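Local coordinates for fatty acid/retinol binding protein protein 7, isoform A, confirmed BY transcript evidence (Caenorhabditis elegans, PDB 2W9Y), which probably binds oleic acid and other lipid cargo, as a lipid-transport protein of the nematode fatty-acid and retinol-binding family, at residues Glu86-Leu91 with Ala129-Asn134; Asn14-Glu19 with Thr97-Leu102; Met3-Leu8 with Glu19-Ser24; Ile92-Thr97 with Ala111-Leu116; Asp53-Lys58 with Lys64-Val69. All coordinates share one frame; numbering follows the deposited sequence.

Contact 1: Glu86-Leu91 with Ala129-Asn134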
# COMPACT_ATOMS: atom_id res chain seq x y z
N GLU A 86 -2.33 14.87 4.33
CA GLU A 86 -3.55 14.18 4.89
C GLU A 86 -4.16 13.19 3.87
O GLU A 86 -4.58 12.04 4.21
CB GLU A 86 -4.59 15.23 5.25
CG GLU A 86 -5.98 14.69 5.52
CD GLU A 86 -6.94 15.79 6.05
OE1 GLU A 86 -7.34 16.71 5.29
OE2 GLU A 86 -7.30 15.74 7.25
N TYR A 87 -4.25 13.65 2.63
CA TYR A 87 -4.74 12.81 1.54
C TYR A 87 -3.86 11.60 1.30
O TYR A 87 -4.34 10.45 1.21
CB TYR A 87 -4.87 13.66 0.24
CG TYR A 87 -5.41 12.80 -0.91
CD1 TYR A 87 -6.79 12.52 -1.04
CD2 TYR A 87 -4.54 12.21 -1.85
CE1 TYR A 87 -7.26 11.64 -2.08
CE2 TYR A 87 -4.98 11.36 -2.84
CZ TYR A 87 -6.37 11.10 -2.95
OH TYR A 87 -6.77 10.26 -3.95
N ALA A 88 -2.55 11.84 1.17
CA ALA A 88 -1.63 10.73 0.91
C ALA A 88 -1.62 9.62 2.01
O ALA A 88 -1.51 8.46 1.68
CB ALA A 88 -0.23 11.24 0.70
N LYS A 89 -1.70 10.02 3.28
CA LYS A 89 -1.82 9.05 4.39
C LYS A 89 -3.11 8.23 4.31
O LYS A 89 -3.10 7.07 4.62
CB LYS A 89 -1.78 9.76 5.75
CG LYS A 89 -0.40 10.34 5.95
CD LYS A 89 -0.32 11.13 7.24
CE LYS A 89 1.11 11.43 7.59
NZ LYS A 89 1.12 12.24 8.85
N LYS A 90 -4.19 8.85 3.87
CA LYS A 90 -5.44 8.07 3.60
C LYS A 90 -5.26 7.10 2.43
O LYS A 90 -5.79 5.97 2.49
CB LYS A 90 -6.60 8.99 3.28
CG LYS A 90 -7.16 9.72 4.53
CD LYS A 90 -7.80 11.09 4.14
CE LYS A 90 -9.27 11.00 3.81
NZ LYS A 90 -9.79 12.35 3.25
N LEU A 91 -4.52 7.54 1.40
CA LEU A 91 -4.26 6.67 0.27
C LEU A 91 -3.43 5.44 0.74
O LEU A 91 -3.82 4.29 0.50
CB LEU A 91 -3.61 7.47 -0.86
CG LEU A 91 -3.27 6.72 -2.16
CD1 LEU A 91 -3.07 7.74 -3.28
CD2 LEU A 91 -1.98 5.83 -2.04
N ALA A 129 -1.35 18.69 -8.50
CA ALA A 129 -0.12 18.66 -9.31
C ALA A 129 1.05 18.14 -8.42
O ALA A 129 1.91 17.38 -8.86
CB ALA A 129 0.22 20.02 -9.86
N ALA A 130 1.07 18.55 -7.17
CA ALA A 130 2.15 18.12 -6.26
C ALA A 130 2.12 16.59 -5.98
O ALA A 130 3.20 15.92 -5.85
CB ALA A 130 2.09 18.89 -4.97
N LEU A 131 0.90 16.08 -5.73
CA LEU A 131 0.70 14.66 -5.57
C LEU A 131 1.14 13.89 -6.81
O LEU A 131 1.78 12.81 -6.68
CB LEU A 131 -0.78 14.34 -5.25
CG LEU A 131 -1.20 14.63 -3.77
CD1 LEU A 131 -2.78 14.81 -3.53
CD2 LEU A 131 -0.60 13.66 -2.73
N ARG A 132 0.77 14.39 -7.99
CA ARG A 132 1.17 13.68 -9.25
C ARG A 132 2.70 13.72 -9.43
O ARG A 132 3.32 12.76 -9.84
CB ARG A 132 0.46 14.28 -10.45
CG ARG A 132 -1.05 13.85 -10.47
CD ARG A 132 -1.80 14.63 -11.55
NE ARG A 132 -3.03 13.92 -11.88
CZ ARG A 132 -4.17 14.53 -12.10
NH1 ARG A 132 -4.22 15.86 -11.97
NH2 ARG A 132 -5.26 13.82 -12.40
N LYS A 133 3.30 14.84 -9.03
CA LYS A 133 4.76 14.98 -9.20
C LYS A 133 5.45 13.98 -8.26
O LYS A 133 6.46 13.38 -8.61
CB LYS A 133 5.19 16.44 -8.91
CG LYS A 133 6.69 16.76 -9.15
CD LYS A 133 6.95 18.28 -8.85
CE LYS A 133 8.33 18.51 -8.33
NZ LYS A 133 8.65 19.96 -8.39
N ASN A 134 4.96 13.85 -7.03
CA ASN A 134 5.55 12.91 -6.09
C ASN A 134 5.20 11.41 -6.36
O ASN A 134 5.86 10.50 -5.81
CB ASN A 134 5.14 13.27 -4.66
CG ASN A 134 6.05 14.32 -4.01
OD1 ASN A 134 6.96 14.85 -4.66
ND2 ASN A 134 5.88 14.56 -2.68

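Contact 2: Asn14-Glu19 with Thr97-Leu102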
# COMPACT_ATOMS: atom_id res chain seq x y z
N ASN A 14 -5.27 1.14 -9.23
CA ASN A 14 -4.89 2.49 -9.58
C ASN A 14 -4.07 3.25 -8.56
O ASN A 14 -3.13 3.99 -8.96
CB ASN A 14 -6.12 3.34 -9.88
CG ASN A 14 -6.75 3.07 -11.21
OD1 ASN A 14 -6.24 2.28 -12.00
ND2 ASN A 14 -7.90 3.69 -11.45
N PHE A 15 -4.37 3.07 -7.25
CA PHE A 15 -3.72 3.81 -6.17
C PHE A 15 -2.43 3.16 -5.60
O PHE A 15 -1.76 3.75 -4.76
CB PHE A 15 -4.71 4.02 -4.99
CG PHE A 15 -5.77 4.97 -5.32
CD1 PHE A 15 -5.47 6.33 -5.44
CD2 PHE A 15 -7.04 4.54 -5.60
CE1 PHE A 15 -6.46 7.25 -5.82
CE2 PHE A 15 -8.06 5.46 -5.91
CZ PHE A 15 -7.78 6.79 -6.03
N PHE A 16 -2.10 1.93 -6.01
CA PHE A 16 -0.98 1.20 -5.41
C PHE A 16 0.38 1.84 -5.83
O PHE A 16 0.62 1.98 -7.01
CB PHE A 16 -0.97 -0.31 -5.85
CG PHE A 16 -1.65 -1.22 -4.85
CD1 PHE A 16 -3.03 -1.11 -4.56
CD2 PHE A 16 -0.91 -2.15 -4.16
CE1 PHE A 16 -3.63 -1.93 -3.60
CE2 PHE A 16 -1.49 -2.99 -3.23
CZ PHE A 16 -2.85 -2.88 -2.94
N PRO A 17 1.22 2.24 -4.86
CA PRO A 17 2.61 2.59 -5.28
C PRO A 17 3.33 1.39 -5.87
O PRO A 17 3.01 0.24 -5.56
CB PRO A 17 3.30 2.99 -3.97
CG PRO A 17 2.11 3.45 -3.03
CD PRO A 17 1.01 2.45 -3.39
N THR A 18 4.28 1.67 -6.76
CA THR A 18 5.09 0.64 -7.44
C THR A 18 5.74 -0.31 -6.46
O THR A 18 5.69 -1.59 -6.67
CB THR A 18 6.12 1.27 -8.42
OG1 THR A 18 5.36 1.88 -9.50
CG2 THR A 18 7.01 0.14 -9.05
N GLU A 19 6.25 0.26 -5.37
CA GLU A 19 6.96 -0.57 -4.43
C GLU A 19 6.04 -1.62 -3.75
O GLU A 19 6.48 -2.76 -3.55
CB GLU A 19 7.74 0.25 -3.40
CG GLU A 19 6.88 1.33 -2.64
CD GLU A 19 6.91 2.73 -3.32
OE1 GLU A 19 6.83 3.77 -2.57
OE2 GLU A 19 6.99 2.80 -4.58
N THR A 97 -4.34 -1.66 4.07
CA THR A 97 -5.53 -2.49 4.44
C THR A 97 -5.83 -3.52 3.35
O THR A 97 -6.04 -4.72 3.62
CB THR A 97 -6.79 -1.61 4.56
OG1 THR A 97 -6.62 -0.72 5.65
CG2 THR A 97 -8.00 -2.45 4.90
N THR A 98 -5.82 -3.09 2.10
CA THR A 98 -6.04 -4.01 1.01
C THR A 98 -5.07 -5.14 0.94
O THR A 98 -5.47 -6.31 0.75
CB THR A 98 -5.97 -3.23 -0.34
OG1 THR A 98 -6.99 -2.23 -0.35
CG2 THR A 98 -6.21 -4.14 -1.51
N LEU A 99 -3.79 -4.81 1.00
CA LEU A 99 -2.76 -5.81 0.87
C LEU A 99 -2.83 -6.79 2.03
O LEU A 99 -2.66 -8.01 1.83
CB LEU A 99 -1.38 -5.17 0.83
CG LEU A 99 -0.18 -5.94 0.26
CD1 LEU A 99 -0.51 -6.72 -1.04
CD2 LEU A 99 0.96 -4.94 -0.02
N CYS A 100 -3.15 -6.28 3.21
CA CYS A 100 -3.38 -7.15 4.38
C CYS A 100 -4.58 -8.11 4.11
O CYS A 100 -4.49 -9.29 4.30
CB CYS A 100 -3.64 -6.33 5.65
SG CYS A 100 -3.98 -7.34 7.11
N SER A 101 -5.66 -7.59 3.58
CA SER A 101 -6.87 -8.41 3.36
C SER A 101 -6.58 -9.46 2.30
O SER A 101 -7.02 -10.63 2.44
CB SER A 101 -8.02 -7.50 2.92
OG SER A 101 -8.35 -6.66 4.04
N LEU A 102 -5.86 -9.06 1.25
CA LEU A 102 -5.53 -9.93 0.16
C LEU A 102 -4.70 -11.08 0.73
O LEU A 102 -4.92 -12.27 0.41
CB LEU A 102 -4.81 -9.15 -0.99
CG LEU A 102 -4.52 -9.95 -2.26
CD1 LEU A 102 -5.76 -10.58 -2.90
CD2 LEU A 102 -3.64 -9.11 -3.27

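Contact 3: Met3-Leu8 with Glu19-Ser24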
# COMPACT_ATOMS: atom_id res chain seq x y z
N MET A 3 0.29 -14.16 -4.42
CA MET A 3 -0.56 -13.09 -3.91
C MET A 3 -1.90 -12.79 -4.58
O MET A 3 -2.83 -12.33 -3.91
CB MET A 3 0.26 -11.83 -3.72
CG MET A 3 1.22 -11.98 -2.55
SD MET A 3 0.35 -11.94 -0.94
CE MET A 3 -0.38 -10.30 -1.01
N SER A 4 -2.02 -13.02 -5.88
CA SER A 4 -3.27 -12.71 -6.61
C SER A 4 -3.56 -11.18 -6.66
O SER A 4 -4.72 -10.77 -6.63
CB SER A 4 -4.50 -13.44 -6.04
OG SER A 4 -4.39 -14.85 -5.90
N VAL A 5 -2.54 -10.34 -6.79
CA VAL A 5 -2.78 -8.86 -7.00
C VAL A 5 -3.70 -8.53 -8.17
O VAL A 5 -4.47 -7.57 -8.13
CB VAL A 5 -1.44 -8.13 -7.25
CG1 VAL A 5 -1.70 -6.73 -7.83
CG2 VAL A 5 -0.66 -8.02 -5.89
N ALA A 6 -3.64 -9.32 -9.22
CA ALA A 6 -4.44 -9.05 -10.39
C ALA A 6 -5.93 -9.20 -10.14
O ALA A 6 -6.75 -8.65 -10.90
CB ALA A 6 -4.03 -9.98 -11.52
N SER A 7 -6.29 -9.92 -9.08
CA SER A 7 -7.70 -10.14 -8.76
C SER A 7 -8.37 -8.91 -8.09
O SER A 7 -9.62 -8.88 -7.93
CB SER A 7 -7.83 -11.33 -7.82
OG SER A 7 -7.16 -11.00 -6.59
N LEU A 8 -7.55 -7.92 -7.71
CA LEU A 8 -8.05 -6.71 -7.05
C LEU A 8 -8.90 -5.88 -8.03
O LEU A 8 -8.68 -5.93 -9.23
CB LEU A 8 -6.88 -5.83 -6.54
CG LEU A 8 -6.08 -6.43 -5.40
CD1 LEU A 8 -4.98 -5.44 -5.01
CD2 LEU A 8 -7.07 -6.60 -4.21
N GLU A 19 6.25 0.26 -5.37
CA GLU A 19 6.96 -0.57 -4.43
C GLU A 19 6.04 -1.62 -3.75
O GLU A 19 6.48 -2.76 -3.55
CB GLU A 19 7.74 0.25 -3.40
CG GLU A 19 6.88 1.33 -2.64
CD GLU A 19 6.91 2.73 -3.32
OE1 GLU A 19 6.83 3.77 -2.57
OE2 GLU A 19 6.99 2.80 -4.58
N GLN A 20 4.78 -1.28 -3.44
CA GLN A 20 3.84 -2.29 -2.91
C GLN A 20 3.61 -3.39 -3.93
O GLN A 20 3.57 -4.54 -3.54
CB GLN A 20 2.48 -1.70 -2.47
CG GLN A 20 2.36 -1.38 -0.93
CD GLN A 20 2.92 0.02 -0.59
OE1 GLN A 20 3.50 0.71 -1.43
NE2 GLN A 20 2.76 0.41 0.64
N LEU A 21 3.42 -3.03 -5.21
CA LEU A 21 3.12 -4.03 -6.24
C LEU A 21 4.32 -4.91 -6.48
O LEU A 21 4.14 -6.14 -6.64
CB LEU A 21 2.70 -3.34 -7.55
CG LEU A 21 1.34 -2.66 -7.50
CD1 LEU A 21 1.00 -1.79 -8.78
CD2 LEU A 21 0.22 -3.69 -7.35
N GLU A 22 5.52 -4.33 -6.49
CA GLU A 22 6.73 -5.12 -6.75
C GLU A 22 6.94 -6.03 -5.59
O GLU A 22 7.33 -7.21 -5.81
CB GLU A 22 8.00 -4.23 -6.93
CG GLU A 22 8.03 -3.49 -8.31
CD GLU A 22 9.20 -2.50 -8.46
OE1 GLU A 22 9.79 -2.06 -7.45
OE2 GLU A 22 9.52 -2.12 -9.59
N PHE A 23 6.66 -5.54 -4.38
CA PHE A 23 6.78 -6.43 -3.20
C PHE A 23 5.80 -7.60 -3.34
O PHE A 23 6.15 -8.77 -3.10
CB PHE A 23 6.52 -5.64 -1.89
CG PHE A 23 6.46 -6.50 -0.67
CD1 PHE A 23 7.61 -7.01 -0.08
CD2 PHE A 23 5.23 -6.79 -0.08
CE1 PHE A 23 7.53 -7.78 1.03
CE2 PHE A 23 5.15 -7.56 1.04
CZ PHE A 23 6.29 -8.04 1.59
N SER A 24 4.56 -7.31 -3.69
CA SER A 24 3.50 -8.39 -3.78
C SER A 24 3.85 -9.43 -4.83
O SER A 24 3.66 -10.61 -4.61
CB SER A 24 2.13 -7.87 -4.12
OG SER A 24 1.71 -6.95 -3.16
O HOH W 1 3.03 -13.17 -5.15

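Contact 4: Ile92-Thr97 with Ala111-Leu116. With SO4 (sulfate ion), chain C.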
# COMPACT_ATOMS: atom_id res chain seq x y z
N ILE A 92 -2.35 5.67 1.53
CA ILE A 92 -1.52 4.59 1.92
C ILE A 92 -2.29 3.67 2.89
O ILE A 92 -2.12 2.45 2.84
CB ILE A 92 -0.24 5.09 2.62
CG1 ILE A 92 0.61 5.88 1.63
CG2 ILE A 92 0.57 3.90 3.23
CD1 ILE A 92 1.24 4.96 0.51
N HIS A 93 -3.13 4.25 3.77
CA HIS A 93 -3.98 3.42 4.63
C HIS A 93 -4.86 2.50 3.81
O HIS A 93 -4.96 1.30 4.13
CB HIS A 93 -4.83 4.25 5.56
CG HIS A 93 -5.52 3.47 6.61
ND1 HIS A 93 -6.87 3.16 6.56
CD2 HIS A 93 -5.07 2.96 7.78
CE1 HIS A 93 -7.21 2.49 7.65
NE2 HIS A 93 -6.14 2.35 8.41
N MET A 94 -5.44 3.00 2.72
CA MET A 94 -6.25 2.14 1.85
C MET A 94 -5.41 0.99 1.28
O MET A 94 -5.80 -0.20 1.37
CB MET A 94 -6.90 2.95 0.71
CG MET A 94 -7.96 2.21 -0.06
SD MET A 94 -7.36 1.10 -1.39
CE MET A 94 -6.68 2.28 -2.59
N VAL A 95 -4.25 1.33 0.71
CA VAL A 95 -3.38 0.31 0.12
C VAL A 95 -2.91 -0.75 1.11
O VAL A 95 -2.90 -1.99 0.79
CB VAL A 95 -2.15 1.02 -0.52
CG1 VAL A 95 -1.20 0.01 -1.06
CG2 VAL A 95 -2.62 1.95 -1.68
N THR A 96 -2.58 -0.30 2.32
CA THR A 96 -2.07 -1.21 3.36
C THR A 96 -3.16 -2.19 3.73
O THR A 96 -2.94 -3.41 3.69
CB THR A 96 -1.68 -0.45 4.62
OG1 THR A 96 -0.60 0.45 4.34
CG2 THR A 96 -1.27 -1.41 5.72
N THR A 97 -4.34 -1.66 4.07
CA THR A 97 -5.53 -2.49 4.44
C THR A 97 -5.83 -3.52 3.35
O THR A 97 -6.04 -4.72 3.62
CB THR A 97 -6.79 -1.61 4.56
OG1 THR A 97 -6.62 -0.72 5.65
CG2 THR A 97 -8.00 -2.45 4.90
N ALA A 111 -15.03 0.61 -1.91
CA ALA A 111 -15.68 1.92 -1.57
C ALA A 111 -14.61 2.90 -1.12
O ALA A 111 -14.63 4.04 -1.53
CB ALA A 111 -16.78 1.74 -0.51
N ASP A 112 -13.63 2.45 -0.33
CA ASP A 112 -12.62 3.41 0.15
C ASP A 112 -11.82 4.02 -1.03
O ASP A 112 -11.44 5.20 -1.02
CB ASP A 112 -11.66 2.75 1.15
CG ASP A 112 -12.17 2.75 2.58
OD1 ASP A 112 -13.25 3.31 2.86
OD2 ASP A 112 -11.47 2.16 3.47
N ALA A 113 -11.57 3.20 -2.05
CA ALA A 113 -10.89 3.66 -3.26
C ALA A 113 -11.74 4.66 -4.08
O ALA A 113 -11.22 5.68 -4.57
CB ALA A 113 -10.45 2.47 -4.10
N LYS A 114 -13.03 4.42 -4.19
CA LYS A 114 -13.94 5.36 -4.89
C LYS A 114 -13.93 6.68 -4.10
O LYS A 114 -14.00 7.75 -4.72
CB LYS A 114 -15.43 4.85 -4.95
CG LYS A 114 -15.61 3.49 -5.65
CD LYS A 114 -15.56 3.63 -7.11
CE LYS A 114 -15.77 2.21 -7.86
NZ LYS A 114 -17.08 1.57 -7.67
N ARG A 115 -13.90 6.60 -2.77
CA ARG A 115 -13.84 7.88 -1.92
C ARG A 115 -12.55 8.63 -2.19
O ARG A 115 -12.56 9.83 -2.35
CB ARG A 115 -13.93 7.61 -0.43
CG ARG A 115 -15.37 7.27 0.07
CD ARG A 115 -16.30 8.47 0.03
NE ARG A 115 -15.75 9.47 0.92
CZ ARG A 115 -15.48 10.72 0.61
NH1 ARG A 115 -15.84 11.21 -0.56
NH2 ARG A 115 -14.88 11.51 1.48
N LEU A 116 -11.42 7.92 -2.25
CA LEU A 116 -10.16 8.56 -2.61
C LEU A 116 -10.14 9.28 -3.93
O LEU A 116 -9.51 10.35 -4.08
CB LEU A 116 -9.03 7.50 -2.66
CG LEU A 116 -8.50 7.09 -1.30
CD1 LEU A 116 -7.59 5.83 -1.56
CD2 LEU A 116 -7.76 8.24 -0.67
S SO4 C . -13.56 9.88 4.49
O1 SO4 C . -12.13 9.54 4.55
O2 SO4 C . -13.56 11.26 3.97
O3 SO4 C . -14.28 8.94 3.63
O4 SO4 C . -14.20 9.82 5.83

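Contact 5: Asp53-Lys58 with Lys64-Val69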
# COMPACT_ATOMS: atom_id res chain seq x y z
N ASP A 53 8.99 -5.95 12.36
CA ASP A 53 9.62 -6.69 13.43
C ASP A 53 9.12 -8.13 13.48
O ASP A 53 9.90 -9.07 13.45
CB ASP A 53 9.30 -5.97 14.71
CG ASP A 53 9.06 -4.48 14.46
OD1 ASP A 53 9.87 -3.69 14.98
OD2 ASP A 53 8.10 -4.08 13.73
N GLU A 54 7.81 -8.32 13.53
CA GLU A 54 7.26 -9.67 13.59
C GLU A 54 7.55 -10.53 12.35
O GLU A 54 7.90 -11.73 12.47
CB GLU A 54 5.74 -9.56 13.78
CG GLU A 54 5.34 -9.04 15.15
CD GLU A 54 3.88 -8.60 15.17
OE1 GLU A 54 3.10 -9.10 14.33
OE2 GLU A 54 3.49 -7.76 16.03
N VAL A 55 7.40 -9.94 11.17
CA VAL A 55 7.74 -10.68 9.98
C VAL A 55 9.20 -11.09 9.96
O VAL A 55 9.53 -12.22 9.55
CB VAL A 55 7.43 -9.85 8.67
CG1 VAL A 55 7.95 -10.58 7.43
CG2 VAL A 55 5.90 -9.50 8.50
N SER A 56 10.09 -10.19 10.37
CA SER A 56 11.53 -10.43 10.16
C SER A 56 12.02 -11.50 11.13
O SER A 56 12.94 -12.25 10.83
CB SER A 56 12.34 -9.13 10.32
OG SER A 56 11.76 -8.06 9.58
N LYS A 57 11.37 -11.56 12.28
CA LYS A 57 11.59 -12.60 13.29
C LYS A 57 11.42 -13.98 12.65
O LYS A 57 12.15 -14.93 12.95
CB LYS A 57 10.56 -12.42 14.42
CG LYS A 57 10.26 -13.68 15.28
CD LYS A 57 9.76 -13.29 16.70
CE LYS A 57 9.79 -14.48 17.68
NZ LYS A 57 10.04 -14.06 19.10
N LYS A 58 10.43 -14.08 11.77
CA LYS A 58 10.10 -15.33 11.11
C LYS A 58 10.86 -15.59 9.81
O LYS A 58 11.13 -16.73 9.51
CB LYS A 58 8.61 -15.39 10.89
CG LYS A 58 7.87 -15.78 12.16
CD LYS A 58 6.47 -15.23 12.19
CE LYS A 58 5.49 -16.18 12.94
NZ LYS A 58 6.13 -17.10 13.96
N LYS A 64 13.09 -7.58 5.46
CA LYS A 64 13.94 -6.59 4.76
C LYS A 64 13.17 -5.99 3.55
O LYS A 64 13.14 -4.75 3.35
CB LYS A 64 15.28 -7.22 4.29
CG LYS A 64 16.06 -6.34 3.34
CD LYS A 64 17.25 -7.02 2.65
CE LYS A 64 16.81 -7.75 1.36
NZ LYS A 64 16.69 -6.71 0.28
N ARG A 65 12.58 -6.87 2.74
CA ARG A 65 11.79 -6.40 1.58
C ARG A 65 10.55 -5.55 1.99
O ARG A 65 10.26 -4.49 1.38
CB ARG A 65 11.39 -7.58 0.67
CG ARG A 65 12.49 -8.17 -0.23
CD ARG A 65 11.74 -9.15 -1.20
NE ARG A 65 11.93 -10.44 -0.64
CZ ARG A 65 11.13 -11.48 -0.73
NH1 ARG A 65 9.95 -11.45 -1.36
NH2 ARG A 65 11.57 -12.57 -0.15
N LEU A 66 9.87 -5.95 3.06
CA LEU A 66 8.76 -5.14 3.58
C LEU A 66 9.29 -3.74 4.05
O LEU A 66 8.71 -2.74 3.75
CB LEU A 66 8.10 -5.93 4.71
CG LEU A 66 6.76 -5.32 5.14
CD1 LEU A 66 5.87 -4.98 3.95
CD2 LEU A 66 6.07 -6.29 6.13
N ALA A 67 10.39 -3.69 4.81
CA ALA A 67 10.99 -2.42 5.24
C ALA A 67 11.33 -1.51 4.06
O ALA A 67 11.23 -0.28 4.15
CB ALA A 67 12.26 -2.65 6.04
N THR A 68 11.75 -2.12 2.96
CA THR A 68 12.07 -1.35 1.74
C THR A 68 10.83 -0.69 1.14
O THR A 68 10.88 0.46 0.64
CB THR A 68 12.82 -2.30 0.68
OG1 THR A 68 14.16 -2.51 1.15
CG2 THR A 68 12.91 -1.63 -0.67
N VAL A 69 9.67 -1.36 1.24
CA VAL A 69 8.44 -0.78 0.77
C VAL A 69 8.17 0.48 1.62
O VAL A 69 7.91 1.57 1.09
CB VAL A 69 7.26 -1.73 0.91
CG1 VAL A 69 5.99 -1.07 0.48
CG2 VAL A 69 7.45 -2.98 0.03

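Contact 1: Glu86-Leu91 with Ala129-Asn134
L131 reaches from its helix to the wall of helix 82-104 and divides its two methyls between neighbouring residues there. CD1 lies 3.6 Å from CD2 of Y87 and 4.1 Å from CE2 of the same ring, so this methyl approaches the CD2-CE2 part of the tyrosine at a slant. The other branch, CD2, comes to 4.2 Å from CB of A88, a looser contact. Nothing polar passes between the two segments, and all three residues are buried. With CG of Y87 opposite the backbone N (chi1 -179°), the ring stands out from its helix on the side of L131. Here the last helix of the all-helical FAR fold, 125-134, meets the long helix 82-104; within these two segments, L131 alone of residues 129-134 makes the contact, and helix 111-121 helps to fill the surroundings. F120 from that helix and L123 just after it both touch L131, while F15 and E119 touch Y87. The phenol oxygen is satisfied despite its burial: it hydrogen-bonds to the carbonyl O of L116, which fixes where the far end of the ring sits. Further out, K90 forms a salt bridge with E119, a second tie between helices 82-104 and 111-121. At the end of helix 125-134, ND2 of N134 bonds to the carbonyl oxygens of R76 and D78, and L131 O receives ND2 of N135.

Contact 2: Asn14-Glu19 with Thr97-Leu102
F16 has more surface buried here than any other residue of the two segments, and it is met by T98 and L99 of helix 82-104. Its ring points outer end first at the helix. The methyl CG2 of T98 lies at the ring edge, in its plane, 3.9 Å from CZ and 4.0 Å from CE1. L99 adds a looser touch at the same rim, its CD1 4.4 Å from CE2 of F16. T98 can present a methyl because its CG2 is opposite the backbone N, while OG1 (chi1 -60°) turns back to bond the carbonyl O of M94 one helical turn earlier. The apolar branch faces the phenylalanine and the polar branch is satisfied within its own helix. V95 and L21 also touch the F16 ring, so it lies among residues of two helices. P17, the next residue, is the N-cap of helix 18-26. This is a connecting segment of an all-helical FAR fold, an aromatic side chain wedged against the long helix just before a new helix begins.

Contact 3: Met3-Leu8 with Glu19-Ser24
V5 sits on a 3-10 turn of the N-terminal arm, residues 5-7, and packs the arm against helix 18-26 of the helical FAR fold. From its CB the side chain forks toward two residues one turn apart. CG1, opposite the backbone N (chi1 165°), ends 3.6 Å from CD2 of L21, the two side chains crossing at about a right angle. CG2 comes to 3.3 Å from CB of S24, tighter than carbon atoms usually pack, and to 3.8 Å from its OG. Beside it, CG of M3 lies 3.5 Å from the carbonyl O of S24. A water bridges the same pair, accepting from M3 N at 3.0 Å and donating to S24 O at 2.7 Å. A glycine in place of S24 would probably leave the V5 methyl CG2 without its partner and deprive Q20 O of its second donor. That second donor is S24 OG, 3.1 Å from Q20 O, and it reaches this oxygen from the face opposite S24 N.

Contact 4: Ile92-Thr97 with Ala111-Leu116
M94 fills the seam of an antiparallel helix pair, 82-104 against 111-121, where three residues of the second helix gather round it. The short segments run at 160° to one another with their axes 10.2 Å apart at closest approach, the two helices being joined by the loop between residues 104 and 111. M94 CB starts 3.7 Å from CD1 of L116. CG lies opposite the backbone N (chi1 -169°) and passes 3.9 Å from CB of D112, the two side chains running past each other in opposite senses. Bends at the next two torsions then fold the chain so that CE ends 3.8 Å from L116 CD1 and 4.1 Å from CB of A113. Behind the interface, F15 touches both M94 and L116. An alanine here would keep the CB touch on L116 but would probably leave D112 CB without its neighbour CG and A113 CB without the methyl CE. On the outer side of helix 111-121, R115 holds a sulfate ion, probably from the crystallisation liquor, which lies at the edge of its guanidinium, in plane. NE donates to O3 at 3.1 Å, and NH2 to O2 at 2.8 Å with an angle of 150° at the hydrogen.

Contact 5: Asp53-Lys58 with Lys64-Val69
K64, which faces S56 across the turn between two helices, offers its carbonyl O to T68 N at 3.0 Å, an ordinary i-to-i+4 helical bond. Its backbone N lies 4.4 Å from S56 OG, too far for more than proximity, and even that is doubtful because S56 was deposited in two conformers. In the conformer described here, the hydroxyl instead bonds the carbonyl O of I52, one turn earlier in its own helix. The apolar touch is a single pair: V55 CG2 lies 4.0 Å from CD2 of L66. The valine and the leucine cross at about a right angle, and both are buried. V55 places CG2 beside its backbone N (chi1 173° for CG1). L66 holds CG opposite its own N (chi1 -168°) and turns at the next torsion, leaving CD2 nearest the valine. Near the end of helix 51-58, K58 N makes a weak bond to V55 O. The two helices form a helical hairpin, 51-58 followed almost at once by 60-75. Around it, helix 32-39 touches V55 through L35 and receives K58 in a salt bridge with E37, while helix 18-26 supplies F23 against L66, V69 and R65.

Overall arrangement
Starting at the N terminus, contact 3 closes the first loop, folding residues 3-8 back on helix 18-26. Contact 2 opens inside that loop, at 14-19, and crosses contact 3, with E19 common to both, before ending on helix 82-104. Within its long loop nests contact 5, the hairpin of helices 51-58 and 60-75, which touches helix 18-26 where V69 packs on Q20 and F23, and L66 on F23. Contact 1 opens on helix 82-104 before contact 2 ends, so these two cross, and contact 4 is nested inside it while also crossing contact 2. Helix 82-104 thus carries contacts 1, 2 and 4, with F15 of contact 2 touching both others, whereas contacts 1 and 5 stand about 25 Å apart, centre to centre.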